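Local coordinates for protein galactonate dehydratase (Zobellia galactanivorans, PDB 5OLC) that belongs to the enolase superfamily of enzymes, combining a mandelate racemase-type N-terminal domain with a C-terminal domain built on a modified TIM barrel, at residues I224-E229 / I273-I278; I136-A141 / D196-I201; A170-V175 / T335-R340. One frame throughout, in Å; residues are numbered along the deposited sequence.

Contact 1: I224-E229 / I273-I278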
ATOM      1  N   ILE A 224      27.391  -9.641 -18.110  1.00 72.43           N
ATOM      2  CA  ILE A 224      27.211 -10.589 -17.010  1.00 71.19           C
ATOM      3  C   ILE A 224      25.808 -11.170 -17.060  1.00 73.45           C
ATOM      4  O   ILE A 224      24.829 -10.416 -17.059  1.00 73.43           O
ATOM      5  CB  ILE A 224      27.613 -10.015 -15.622  1.00 73.66           C
ATOM      6  CG1 ILE A 224      29.051  -9.422 -15.638  1.00 73.86           C
ATOM      7  CG2 ILE A 224      27.427 -11.049 -14.502  1.00 73.73           C
ATOM      8  CD1 ILE A 224      30.212 -10.326 -16.234  1.00 79.85           C
ATOM      9  N   SER A 225      25.723 -12.512 -17.147  1.00 67.95           N
ATOM     10  CA  SER A 225      24.462 -13.247 -17.219  1.00 67.12           C
ATOM     11  C   SER A 225      23.615 -13.095 -15.953  1.00 70.64           C
ATOM     12  O   SER A 225      22.396 -12.992 -16.066  1.00 70.49           O
ATOM     13  CB  SER A 225      24.694 -14.702 -17.593  1.00 69.57           C
ATOM     14  OG  SER A 225      25.248 -14.756 -18.899  1.00 77.79           O
ATOM     15  N   TRP A 226      24.253 -13.034 -14.762  1.00 66.20           N
ATOM     16  CA  TRP A 226      23.566 -12.773 -13.496  1.00 65.47           C
ATOM     17  C   TRP A 226      24.534 -12.505 -12.330  1.00 70.74           C
ATOM     18  O   TRP A 226      25.699 -12.903 -12.377  1.00 70.46           O
ATOM     19  CB  TRP A 226      22.497 -13.841 -13.117  1.00 63.26           C
ATOM     20  CG  TRP A 226      22.999 -15.119 -12.523  1.00 63.54           C
ATOM     21  CD1 TRP A 226      23.570 -15.287 -11.299  1.00 66.17           C
ATOM     22  CD2 TRP A 226      22.829 -16.432 -13.069  1.00 63.46           C
ATOM     23  NE1 TRP A 226      23.841 -16.615 -11.082  1.00 65.53           N
ATOM     24  CE2 TRP A 226      23.406 -17.342 -12.159  1.00 66.87           C
ATOM     25  CE3 TRP A 226      22.311 -16.926 -14.278  1.00 64.97           C
ATOM     26  CZ2 TRP A 226      23.461 -18.718 -12.408  1.00 66.20           C
ATOM     27  CZ3 TRP A 226      22.354 -18.290 -14.519  1.00 66.24           C
ATOM     28  CH2 TRP A 226      22.911 -19.172 -13.585  1.00 66.79           C
ATOM     29  N   PHE A 227      24.016 -11.835 -11.277  1.00 67.33           N
ATOM     30  CA  PHE A 227      24.730 -11.535 -10.051  1.00 66.94           C
ATOM     31  C   PHE A 227      24.086 -12.344  -8.918  1.00 69.60           C
ATOM     32  O   PHE A 227      22.948 -12.081  -8.517  1.00 67.85           O
ATOM     33  CB  PHE A 227      24.742 -10.016  -9.772  1.00 69.17           C
ATOM     34  CG  PHE A 227      25.692  -9.500  -8.703  1.00 71.30           C
ATOM     35  CD1 PHE A 227      26.516 -10.372  -7.994  1.00 74.79           C
ATOM     36  CD2 PHE A 227      25.747  -8.142  -8.396  1.00 73.72           C
ATOM     37  CE1 PHE A 227      27.373  -9.898  -7.008  1.00 75.86           C
ATOM     38  CE2 PHE A 227      26.616  -7.666  -7.410  1.00 76.62           C
ATOM     39  CZ  PHE A 227      27.416  -8.548  -6.718  1.00 74.87           C
ATOM     40  N   GLU A 228      24.830 -13.364  -8.444  1.00 66.76           N
ATOM     41  CA  GLU A 228      24.434 -14.295  -7.389  1.00 66.81           C
ATOM     42  C   GLU A 228      24.764 -13.762  -6.006  1.00 70.04           C
ATOM     43  O   GLU A 228      25.862 -13.246  -5.784  1.00 68.76           O
ATOM     44  CB  GLU A 228      25.062 -15.681  -7.615  1.00 68.47           C
ATOM     45  CG  GLU A 228      24.244 -16.813  -7.015  1.00 81.13           C
ATOM     46  CD  GLU A 228      24.804 -18.206  -7.225  1.00104.77           C
ATOM     47  OE1 GLU A 228      24.830 -18.666  -8.388  1.00 93.32           O
ATOM     48  OE2 GLU A 228      25.175 -18.858  -6.221  1.00103.06           O
ATOM     49  N   GLU A 229      23.786 -13.888  -5.086  1.00 67.53           N
ATOM     50  CA  GLU A 229      23.834 -13.436  -3.690  1.00 68.01           C
ATOM     51  C   GLU A 229      24.583 -12.063  -3.536  1.00 72.62           C
ATOM     52  O   GLU A 229      25.613 -12.003  -2.854  1.00 73.06           O
ATOM     53  CB  GLU A 229      24.408 -14.558  -2.792  1.00 69.48           C
ATOM     54  CG  GLU A 229      23.478 -15.751  -2.619  1.00 81.61           C
ATOM     55  CD  GLU A 229      22.430 -15.645  -1.524  1.00104.24           C
ATOM     56  OE1 GLU A 229      22.813 -15.621  -0.332  1.00 98.10           O
ATOM     57  OE2 GLU A 229      21.222 -15.673  -1.854  1.00 94.77           O
ATOM     58  N   ILE A 273      16.113 -14.624 -10.726  1.00 50.52           N
ATOM     59  CA  ILE A 273      16.350 -16.082 -10.645  1.00 50.44           C
ATOM     60  C   ILE A 273      16.369 -16.519  -9.188  1.00 55.13           C
ATOM     61  O   ILE A 273      17.158 -15.981  -8.407  1.00 53.97           O
ATOM     62  CB  ILE A 273      17.699 -16.503 -11.311  1.00 53.32           C
ATOM     63  CG1 ILE A 273      17.852 -15.998 -12.750  1.00 53.83           C
ATOM     64  CG2 ILE A 273      17.910 -18.001 -11.233  1.00 53.94           C
ATOM     65  CD1 ILE A 273      18.950 -15.075 -12.917  1.00 64.66           C
ATOM     66  N   ALA A 274      15.553 -17.529  -8.833  1.00 53.67           N
ATOM     67  CA  ALA A 274      15.510 -18.087  -7.479  1.00 54.09           C
ATOM     68  C   ALA A 274      16.422 -19.312  -7.441  1.00 57.92           C
ATOM     69  O   ALA A 274      16.324 -20.166  -8.322  1.00 57.90           O
ATOM     70  CB  ALA A 274      14.090 -18.476  -7.115  1.00 55.00           C
ATOM     71  N   GLN A 275      17.331 -19.389  -6.451  1.00 53.99           N
ATOM     72  CA  GLN A 275      18.293 -20.482  -6.386  1.00 53.29           C
ATOM     73  C   GLN A 275      18.165 -21.333  -5.116  1.00 60.38           C
ATOM     74  O   GLN A 275      19.083 -21.313  -4.294  1.00 60.13           O
ATOM     75  CB  GLN A 275      19.741 -19.966  -6.595  1.00 53.61           C
ATOM     76  CG  GLN A 275      19.953 -19.290  -7.943  1.00 46.40           C
ATOM     77  CD  GLN A 275      21.365 -19.309  -8.471  1.00 63.92           C
ATOM     78  OE1 GLN A 275      21.874 -18.294  -8.953  1.00 53.32           O
ATOM     79  NE2 GLN A 275      21.990 -20.480  -8.508  1.00 64.44           N
ATOM     80  N   PRO A 276      17.080 -22.132  -4.933  1.00 59.86           N
ATOM     81  CA  PRO A 276      17.020 -22.996  -3.733  1.00 60.43           C
ATOM     82  C   PRO A 276      17.956 -24.200  -3.857  1.00 66.84           C
ATOM     83  O   PRO A 276      18.111 -24.743  -4.956  1.00 67.91           O
ATOM     84  CB  PRO A 276      15.553 -23.459  -3.669  1.00 61.50           C
ATOM     85  CG  PRO A 276      14.910 -22.981  -4.910  1.00 66.09           C
ATOM     86  CD  PRO A 276      15.914 -22.348  -5.810  1.00 61.67           C
ATOM     87  N   ASP A 277      18.589 -24.612  -2.750  1.00 62.62           N
ATOM     88  CA  ASP A 277      19.423 -25.808  -2.769  1.00 62.54           C
ATOM     89  C   ASP A 277      18.521 -26.945  -2.292  1.00 64.65           C
ATOM     90  O   ASP A 277      17.923 -26.850  -1.212  1.00 63.99           O
ATOM     91  CB  ASP A 277      20.668 -25.660  -1.873  1.00 65.02           C
ATOM     92  CG  ASP A 277      21.709 -26.761  -2.053  1.00 77.17           C
ATOM     93  OD1 ASP A 277      21.398 -27.938  -1.735  1.00 76.72           O
ATOM     94  OD2 ASP A 277      22.845 -26.441  -2.477  1.00 83.66           O
ATOM     95  N   ILE A 278      18.391 -28.001  -3.116  1.00 60.04           N
ATOM     96  CA  ILE A 278      17.519 -29.149  -2.828  1.00 59.32           C
ATOM     97  C   ILE A 278      17.834 -29.741  -1.461  1.00 63.39           C
ATOM     98  O   ILE A 278      16.927 -29.914  -0.655  1.00 63.34           O
ATOM     99  CB  ILE A 278      17.529 -30.191  -3.986  1.00 62.27           C
ATOM    100  CG1 ILE A 278      16.928 -29.579  -5.289  1.00 63.12           C
ATOM    101  CG2 ILE A 278      16.776 -31.457  -3.612  1.00 61.88           C
ATOM    102  CD1 ILE A 278      17.728 -29.781  -6.547  1.00 67.35           C
TER
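W226 meets I273 through carbon alone: I273 CD1 lies 3.8 Å from W226 CB and continues to 4.1 Å from CG, CD2 and CE3, reaching the root of the indole obliquely. The W226 side chain crosses that of I273 at about a right angle. Two residues further along, the end of Q275 comes up to both the pyrrole side of the same indole and the carboxylate of E228, which lie on the same side of it. Its amide plane stands almost perpendicular to the ring (87°) and steeply to the carboxylate, and Q275 CD lies 3.5 Å from E228 OE1. E228 gets there with CG anti to its backbone N (chi1 -153°) and the chain straight beyond it.

This is the inside of the C-terminal barrel. Strand 250-252 runs between strands 224-228 and 273-274, so the two segments meet across one intervening parallel strand, W226 CA to I273 CA being 8.4 Å. W226 and E228 are directed into the barrel, while F227 between them is turned outward onto I250 and I201.

S251 of the middle strand touches W226, E228 and I273 alike. Y140 packs edge-to-face with W226, and K172 binds E228 OE2 in a salt bridge. K210 of the second subunit also packs on I273.

Contact 2: I136-A141 / D196-I201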
ATOM      1  N   ILE A 136      18.110 -32.989 -22.046  1.00 65.59           N
ATOM      2  CA  ILE A 136      19.465 -32.455 -22.119  1.00 66.20           C
ATOM      3  C   ILE A 136      19.449 -31.110 -21.400  1.00 69.78           C
ATOM      4  O   ILE A 136      18.495 -30.343 -21.550  1.00 68.95           O
ATOM      5  CB  ILE A 136      19.977 -32.360 -23.596  1.00 69.35           C
ATOM      6  CG1 ILE A 136      20.146 -33.770 -24.212  1.00 69.96           C
ATOM      7  CG2 ILE A 136      21.287 -31.554 -23.716  1.00 69.41           C
ATOM      8  CD1 ILE A 136      19.004 -34.183 -25.129  1.00 83.53           C
ATOM      9  N   ILE A 137      20.454 -30.884 -20.545  1.00 66.45           N
ATOM     10  CA  ILE A 137      20.628 -29.654 -19.780  1.00 66.36           C
ATOM     11  C   ILE A 137      22.110 -29.212 -19.943  1.00 73.41           C
ATOM     12  O   ILE A 137      22.975 -30.070 -20.073  1.00 73.00           O
ATOM     13  CB  ILE A 137      20.076 -29.723 -18.303  1.00 68.57           C
ATOM     14  CG1 ILE A 137      21.160 -29.674 -17.256  1.00 69.26           C
ATOM     15  CG2 ILE A 137      19.143 -30.891 -18.017  1.00 67.93           C
ATOM     16  CD1 ILE A 137      21.283 -28.366 -16.690  1.00 81.38           C
ATOM     17  N   GLU A 138      22.384 -27.899 -20.020  1.00 72.52           N
ATOM     18  CA  GLU A 138      23.742 -27.378 -20.205  1.00 73.56           C
ATOM     19  C   GLU A 138      24.229 -26.675 -18.920  1.00 79.32           C
ATOM     20  O   GLU A 138      23.924 -25.500 -18.704  1.00 78.31           O
ATOM     21  CB  GLU A 138      23.881 -26.513 -21.487  1.00 75.01           C
ATOM     22  CG  GLU A 138      22.920 -25.344 -21.630  1.00 85.39           C
ATOM     23  CD  GLU A 138      23.298 -24.336 -22.699  1.00101.98           C
ATOM     24  OE1 GLU A 138      23.089 -23.124 -22.463  1.00 90.07           O
ATOM     25  OE2 GLU A 138      23.800 -24.753 -23.769  1.00 90.67           O
ATOM     26  N   PRO A 139      24.931 -27.394 -18.014  1.00 77.33           N
ATOM     27  CA  PRO A 139      25.322 -26.762 -16.740  1.00 78.01           C
ATOM     28  C   PRO A 139      26.465 -25.759 -16.843  1.00 83.33           C
ATOM     29  O   PRO A 139      27.151 -25.705 -17.869  1.00 83.61           O
ATOM     30  CB  PRO A 139      25.668 -27.956 -15.846  1.00 79.60           C
ATOM     31  CG  PRO A 139      26.123 -29.000 -16.784  1.00 83.59           C
ATOM     32  CD  PRO A 139      25.371 -28.802 -18.076  1.00 78.71           C
ATOM     33  N   TYR A 140      26.650 -24.954 -15.783  1.00 79.74           N
ATOM     34  CA  TYR A 140      27.735 -23.982 -15.717  1.00 79.66           C
ATOM     35  C   TYR A 140      28.843 -24.464 -14.782  1.00 83.30           C
ATOM     36  O   TYR A 140      28.580 -25.214 -13.826  1.00 82.75           O
ATOM     37  CB  TYR A 140      27.248 -22.565 -15.373  1.00 81.19           C
ATOM     38  CG  TYR A 140      26.516 -22.425 -14.052  1.00 84.29           C
ATOM     39  CD1 TYR A 140      25.135 -22.594 -13.976  1.00 86.91           C
ATOM     40  CD2 TYR A 140      27.182 -22.009 -12.902  1.00 85.04           C
ATOM     41  CE1 TYR A 140      24.449 -22.429 -12.771  1.00 88.28           C
ATOM     42  CE2 TYR A 140      26.505 -21.836 -11.692  1.00 85.79           C
ATOM     43  CZ  TYR A 140      25.138 -22.051 -11.630  1.00 92.84           C
ATOM     44  OH  TYR A 140      24.455 -21.882 -10.448  1.00 92.46           O
ATOM     45  N   ALA A 141      30.088 -24.067 -15.093  1.00 79.14           N
ATOM     46  CA  ALA A 141      31.265 -24.439 -14.326  1.00 78.95           C
ATOM     47  C   ALA A 141      31.559 -23.381 -13.252  1.00 83.15           C
ATOM     48  O   ALA A 141      31.730 -22.211 -13.596  1.00 82.87           O
ATOM     49  CB  ALA A 141      32.454 -24.594 -15.262  1.00 79.56           C
ATOM     50  N   ASP A 196      31.347 -15.235 -26.788  1.00 97.61           N
ATOM     51  CA  ASP A 196      30.409 -16.339 -26.969  1.00 96.99           C
ATOM     52  C   ASP A 196      30.029 -17.089 -25.689  1.00 98.44           C
ATOM     53  O   ASP A 196      28.905 -17.596 -25.604  1.00 98.24           O
ATOM     54  CB  ASP A 196      30.937 -17.310 -28.030  1.00 99.39           C
ATOM     55  CG  ASP A 196      31.232 -16.634 -29.350  1.00116.14           C
ATOM     56  OD1 ASP A 196      30.299 -16.039 -29.934  1.00118.51           O
ATOM     57  OD2 ASP A 196      32.400 -16.676 -29.788  1.00123.73           O
ATOM     58  N   MET A 197      30.940 -17.172 -24.709  1.00 92.46           N
ATOM     59  CA  MET A 197      30.657 -17.895 -23.466  1.00 90.99           C
ATOM     60  C   MET A 197      30.003 -16.985 -22.423  1.00 90.24           C
ATOM     61  O   MET A 197      30.460 -15.853 -22.233  1.00 89.99           O
ATOM     62  CB  MET A 197      31.941 -18.535 -22.913  1.00 93.50           C
ATOM     63  CG  MET A 197      31.681 -19.669 -21.962  1.00 97.40           C
ATOM     64  SD  MET A 197      33.172 -20.141 -21.062  1.00101.88           S
ATOM     65  CE  MET A 197      32.551 -21.470 -20.098  1.00 98.42           C
ATOM     66  N   ARG A 198      28.938 -17.485 -21.745  1.00 82.67           N
ATOM     67  CA  ARG A 198      28.233 -16.750 -20.681  1.00 80.36           C
ATOM     68  C   ARG A 198      29.081 -16.719 -19.404  1.00 80.82           C
ATOM     69  O   ARG A 198      29.806 -17.673 -19.116  1.00 80.93           O
ATOM     70  CB  ARG A 198      26.868 -17.377 -20.367  1.00 78.01           C
ATOM     71  CG  ARG A 198      25.791 -17.139 -21.409  1.00 81.11           C
ATOM     72  CD  ARG A 198      24.413 -17.645 -20.965  1.00 82.32           C
ATOM     73  NE  ARG A 198      24.393 -19.026 -20.462  1.00 83.15           N
ATOM     74  CZ  ARG A 198      24.340 -20.111 -21.227  1.00 96.57           C
ATOM     75  NH1 ARG A 198      24.341 -20.001 -22.551  1.00 89.66           N
ATOM     76  NH2 ARG A 198      24.323 -21.320 -20.675  1.00 76.77           N
ATOM     77  N   LEU A 199      28.977 -15.635 -18.637  1.00 73.79           N
ATOM     78  CA  LEU A 199      29.743 -15.455 -17.411  1.00 72.24           C
ATOM     79  C   LEU A 199      28.871 -14.828 -16.311  1.00 72.35           C
ATOM     80  O   LEU A 199      28.196 -13.829 -16.561  1.00 72.18           O
ATOM     81  CB  LEU A 199      30.990 -14.594 -17.731  1.00 72.31           C
ATOM     82  CG  LEU A 199      31.915 -14.182 -16.591  1.00 77.19           C
ATOM     83  CD1 LEU A 199      32.749 -15.355 -16.094  1.00 77.69           C
ATOM     84  CD2 LEU A 199      32.830 -13.079 -17.041  1.00 80.22           C
ATOM     85  N   MET A 200      28.884 -15.425 -15.100  1.00 65.47           N
ATOM     86  CA  MET A 200      28.110 -14.958 -13.936  1.00 63.62           C
ATOM     87  C   MET A 200      29.036 -14.659 -12.751  1.00 67.98           C
ATOM     88  O   MET A 200      30.050 -15.334 -12.595  1.00 67.88           O
ATOM     89  CB  MET A 200      27.048 -15.990 -13.509  1.00 64.83           C
ATOM     90  CG  MET A 200      26.023 -16.314 -14.574  1.00 66.98           C
ATOM     91  SD  MET A 200      26.549 -17.581 -15.760  1.00 69.62           S
ATOM     92  CE  MET A 200      26.383 -18.990 -14.804  1.00 65.65           C
ATOM     93  N   ILE A 201      28.669 -13.672 -11.909  1.00 64.88           N
ATOM     94  CA  ILE A 201      29.444 -13.273 -10.729  1.00 65.37           C
ATOM     95  C   ILE A 201      28.702 -13.630  -9.418  1.00 72.28           C
ATOM     96  O   ILE A 201      27.482 -13.477  -9.338  1.00 71.89           O
ATOM     97  CB  ILE A 201      29.904 -11.785 -10.786  1.00 68.28           C
ATOM     98  CG1 ILE A 201      28.719 -10.809 -10.946  1.00 68.47           C
ATOM     99  CG2 ILE A 201      30.918 -11.594 -11.912  1.00 69.27           C
ATOM    100  CD1 ILE A 201      28.958  -9.387 -10.466  1.00 71.66           C
TER
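R198 and E138 form a salt bridge, with M200 and Y140 packed beside it. Taken from its root, the R198 side chain starts with CB against S225 OG, 3.4 Å away, on the next strand. CG lies anti to the carbonyl carbon, the chain stays extended to CD, and a turn at chi3 (-50°) swings the guanidinium toward E138. At the tip, R198 NH2 donates to E138 OE1 at 2.8 Å with a bent N-H...O angle of 142°. R198 NH1 adds a weak, longer bond of 3.4 Å to the same E138 OE1. One carboxylate oxygen therefore takes both bonds, a monodentate grip rather than a paired one. NH2 comes to it from above the carboxylate plane, 45° out of it, while OE1 sits at the guanidinium edge, tilted somewhat from that plane.

M200, bent at chi2 and chi3, curls its methyl over one face of the Y140 ring. M200 CE is 3.5 Å from Y140 CG, a CH-pi contact displaced from the ring centre toward its CB side.

The polar pair is partly exposed and the methyl-ring pair buried. Strand 170-174 runs in parallel between strands 136-142 and 198-202, with A170 touching both R198 and Y140. Helices 154-165 and 179-193 make the beta-alpha-beta crossovers that join these three strands in sequence. Strand 224-228 flanks the far side of 198-202, and H360 of strand 360-362 packs on E138.

Contact 3: A170-V175 / T335-R340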
ATOM      1  N   ALA A 170      28.793 -21.756 -20.217  1.00 79.39           N
ATOM      2  CA  ALA A 170      28.739 -20.741 -19.168  1.00 78.89           C
ATOM      3  C   ALA A 170      29.655 -21.072 -17.996  1.00 80.90           C
ATOM      4  O   ALA A 170      29.899 -22.251 -17.718  1.00 79.77           O
ATOM      5  CB  ALA A 170      27.311 -20.603 -18.667  1.00 79.83           C
ATOM      6  N   THR A 171      30.137 -20.031 -17.291  1.00 77.14           N
ATOM      7  CA  THR A 171      30.994 -20.201 -16.116  1.00 77.28           C
ATOM      8  C   THR A 171      30.680 -19.171 -15.024  1.00 80.98           C
ATOM      9  O   THR A 171      30.482 -17.993 -15.328  1.00 80.72           O
ATOM     10  CB  THR A 171      32.495 -20.260 -16.491  1.00 87.24           C
ATOM     11  OG1 THR A 171      33.267 -20.548 -15.324  1.00 85.68           O
ATOM     12  CG2 THR A 171      33.007 -18.990 -17.179  1.00 86.82           C
ATOM     13  N   LYS A 172      30.631 -19.625 -13.752  1.00 77.23           N
ATOM     14  CA  LYS A 172      30.356 -18.764 -12.596  1.00 77.02           C
ATOM     15  C   LYS A 172      31.609 -18.515 -11.757  1.00 82.95           C
ATOM     16  O   LYS A 172      32.195 -19.444 -11.185  1.00 82.75           O
ATOM     17  CB  LYS A 172      29.207 -19.311 -11.737  1.00 78.52           C
ATOM     18  CG  LYS A 172      28.716 -18.334 -10.679  1.00 82.15           C
ATOM     19  CD  LYS A 172      27.682 -18.962  -9.776  1.00 93.00           C
ATOM     20  CE  LYS A 172      28.269 -19.592  -8.537  1.00108.20           C
ATOM     21  NZ  LYS A 172      27.244 -20.322  -7.751  1.00117.73           N
ATOM     22  N   MET A 173      31.996 -17.243 -11.671  1.00 80.88           N
ATOM     23  CA  MET A 173      33.175 -16.797 -10.929  1.00 80.92           C
ATOM     24  C   MET A 173      32.836 -16.166  -9.574  1.00 84.57           C
ATOM     25  O   MET A 173      31.785 -15.529  -9.430  1.00 83.59           O
ATOM     26  CB  MET A 173      34.035 -15.861 -11.792  1.00 83.38           C
ATOM     27  CG  MET A 173      33.336 -14.586 -12.206  1.00 87.34           C
ATOM     28  SD  MET A 173      34.460 -13.415 -12.969  1.00 92.12           S
ATOM     29  CE  MET A 173      35.523 -12.973 -11.528  1.00 89.11           C
ATOM     30  N   LYS A 174      33.731 -16.351  -8.582  1.00 81.47           N
ATOM     31  CA  LYS A 174      33.539 -15.796  -7.246  1.00 81.20           C
ATOM     32  C   LYS A 174      34.181 -14.434  -7.126  1.00 86.79           C
ATOM     33  O   LYS A 174      35.327 -14.249  -7.538  1.00 86.75           O
ATOM     34  CB  LYS A 174      34.033 -16.742  -6.156  1.00 83.04           C
ATOM     35  N   VAL A 175      33.401 -13.465  -6.624  1.00 84.35           N
ATOM     36  CA  VAL A 175      33.792 -12.073  -6.399  1.00 84.42           C
ATOM     37  C   VAL A 175      33.622 -11.719  -4.904  1.00 89.89           C
ATOM     38  O   VAL A 175      32.908 -12.423  -4.182  1.00 89.54           O
ATOM     39  CB  VAL A 175      33.075 -11.075  -7.351  1.00 88.27           C
ATOM     40  CG1 VAL A 175      33.375 -11.379  -8.814  1.00 88.01           C
ATOM     41  CG2 VAL A 175      31.572 -11.017  -7.103  1.00 88.12           C
ATOM     42  N   THR A 335      20.031 -24.634 -17.415  1.00 65.37           N
ATOM     43  CA  THR A 335      21.334 -24.765 -16.731  1.00 65.51           C
ATOM     44  C   THR A 335      21.139 -25.198 -15.268  1.00 71.21           C
ATOM     45  O   THR A 335      20.031 -25.101 -14.726  1.00 71.28           O
ATOM     46  CB  THR A 335      22.191 -23.475 -16.763  1.00 70.64           C
ATOM     47  OG1 THR A 335      21.620 -22.472 -15.918  1.00 67.30           O
ATOM     48  CG2 THR A 335      22.445 -22.944 -18.162  1.00 70.65           C
ATOM     49  N   MET A 336      22.236 -25.659 -14.635  1.00 68.12           N
ATOM     50  CA  MET A 336      22.298 -26.057 -13.229  1.00 67.81           C
ATOM     51  C   MET A 336      23.722 -25.882 -12.709  1.00 71.56           C
ATOM     52  O   MET A 336      24.653 -25.769 -13.514  1.00 71.46           O
ATOM     53  CB  MET A 336      21.791 -27.487 -13.023  1.00 70.32           C
ATOM     54  CG  MET A 336      22.758 -28.549 -13.485  1.00 74.11           C
ATOM     55  SD  MET A 336      22.235 -30.181 -12.986  1.00 78.61           S
ATOM     56  CE  MET A 336      23.623 -31.061 -13.432  1.00 75.68           C
ATOM     57  N   GLU A 337      23.896 -25.856 -11.374  1.00 67.88           N
ATOM     58  CA  GLU A 337      25.218 -25.668 -10.785  1.00 67.82           C
ATOM     59  C   GLU A 337      26.062 -26.939 -10.797  1.00 71.24           C
ATOM     60  O   GLU A 337      25.775 -27.893 -10.068  1.00 69.23           O
ATOM     61  CB  GLU A 337      25.140 -25.049  -9.371  1.00 69.42           C
ATOM     62  CG  GLU A 337      26.465 -24.478  -8.887  1.00 79.87           C
ATOM     63  CD  GLU A 337      26.428 -23.523  -7.710  1.00107.32           C
ATOM     64  OE1 GLU A 337      25.436 -22.769  -7.569  1.00112.44           O
ATOM     65  OE2 GLU A 337      27.440 -23.469  -6.974  1.00100.28           O
ATOM     66  N   LEU A 338      27.133 -26.922 -11.604  1.00 69.34           N
ATOM     67  CA  LEU A 338      28.065 -28.035 -11.680  1.00 69.82           C
ATOM     68  C   LEU A 338      29.421 -27.624 -11.095  1.00 76.46           C
ATOM     69  O   LEU A 338      30.226 -26.999 -11.794  1.00 75.53           O
ATOM     70  CB  LEU A 338      28.194 -28.543 -13.127  1.00 69.70           C
ATOM     71  CG  LEU A 338      28.829 -29.925 -13.326  1.00 73.76           C
ATOM     72  CD1 LEU A 338      27.895 -31.055 -12.883  1.00 73.38           C
ATOM     73  CD2 LEU A 338      29.201 -30.128 -14.760  1.00 75.39           C
ATOM     74  N   ASP A 339      29.649 -27.950  -9.793  1.00 75.76           N
ATOM     75  CA  ASP A 339      30.894 -27.658  -9.068  1.00 77.08           C
ATOM     76  C   ASP A 339      32.080 -28.331  -9.753  1.00 84.56           C
ATOM     77  O   ASP A 339      32.115 -29.558  -9.843  1.00 84.88           O
ATOM     78  CB  ASP A 339      30.794 -28.095  -7.589  1.00 79.16           C
ATOM     79  CG  ASP A 339      32.023 -27.802  -6.736  1.00 89.40           C
ATOM     80  OD1 ASP A 339      32.657 -26.744  -6.945  1.00 89.34           O
ATOM     81  OD2 ASP A 339      32.333 -28.618  -5.837  1.00 97.09           O
ATOM     82  N   ARG A 340      33.023 -27.534 -10.282  1.00 83.42           N
ATOM     83  CA  ARG A 340      34.183 -28.094 -10.991  1.00 84.58           C
ATOM     84  C   ARG A 340      35.508 -27.997 -10.192  1.00 91.70           C
ATOM     85  O   ARG A 340      36.583 -28.301 -10.723  1.00 91.56           O
ATOM     86  CB  ARG A 340      34.323 -27.486 -12.406  1.00 83.83           C
ATOM     87  CG  ARG A 340      33.161 -27.751 -13.380  1.00 92.24           C
ATOM     88  CD  ARG A 340      32.573 -29.160 -13.348  1.00100.84           C
ATOM     89  NE  ARG A 340      33.516 -30.196 -13.768  1.00109.70           N
ATOM     90  CZ  ARG A 340      33.480 -31.457 -13.346  1.00125.03           C
ATOM     91  NH1 ARG A 340      32.558 -31.848 -12.474  1.00108.04           N
ATOM     92  NH2 ARG A 340      34.378 -32.330 -13.776  1.00117.98           N
TER
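K172 leaves its strand with CG anti to the backbone N (chi1 -169°) and runs straight until chi3, where a bend (92°) turns the ammonium end toward E337. E337 answers with an extended chain, its CG likewise anti to the backbone N, so that its carboxylate reaches in toward the lysine although its CB sets off to one side of K172 and not at it. The two side chains cross obliquely and only their ends meet. K172 NZ sits well above the plane of the E337 carboxylate, 3.0 Å from E337 OE1 and 3.2 Å from E337 OE2, a salt bridge whose hydrogen-bond component, to OE1, is weak.

Strand 136-142 lies between the two segments and runs parallel to both, keeping K172 CA and E337 CA 8.8 Å apart. Y140 on that strand touches both K172 and E337. The bridge thus spans the seam where the last barrel strand, 337-339, comes round to the first ones. Two residues on from E337, D339 pairs with R37 of the N-terminal domain, so strand 337-339 also meets that domain.

The sequence K172-M173-K174 fits the Lys-X-Lys pattern found at the end of the second barrel strand in many enolase-superfamily enzymes. K172 also forms a salt bridge with E228, and D202 makes a long, weak ion pair with it. With acidic groups converging on it from several strands, the buried ammonium group probably offsets the repulsion between the E337 and E228 carboxylates.

All three contacts belong to one curled sheet, each spanning a single intervening strand. Contacts 2 and 3 have centres about 7 Å apart and interleave along the chain; A141 O accepts from K172 N at 2.8 Å, joining strands 136-142 and 170-174. Contact 2 meets contact 1 where E228 N bonds I201 O, also at 2.8 Å, and the centres of contacts 1 and 3 lie about 10 Å apart. There E228 OE2 is 3.0 Å from K172 NZ and 4.1 Å from E337 OE1, making one polar cluster inside the barrel. Enolase-superfamily enzymes carry the active site at the C-terminal ends of the barrel strands, toward which this cluster probably lies.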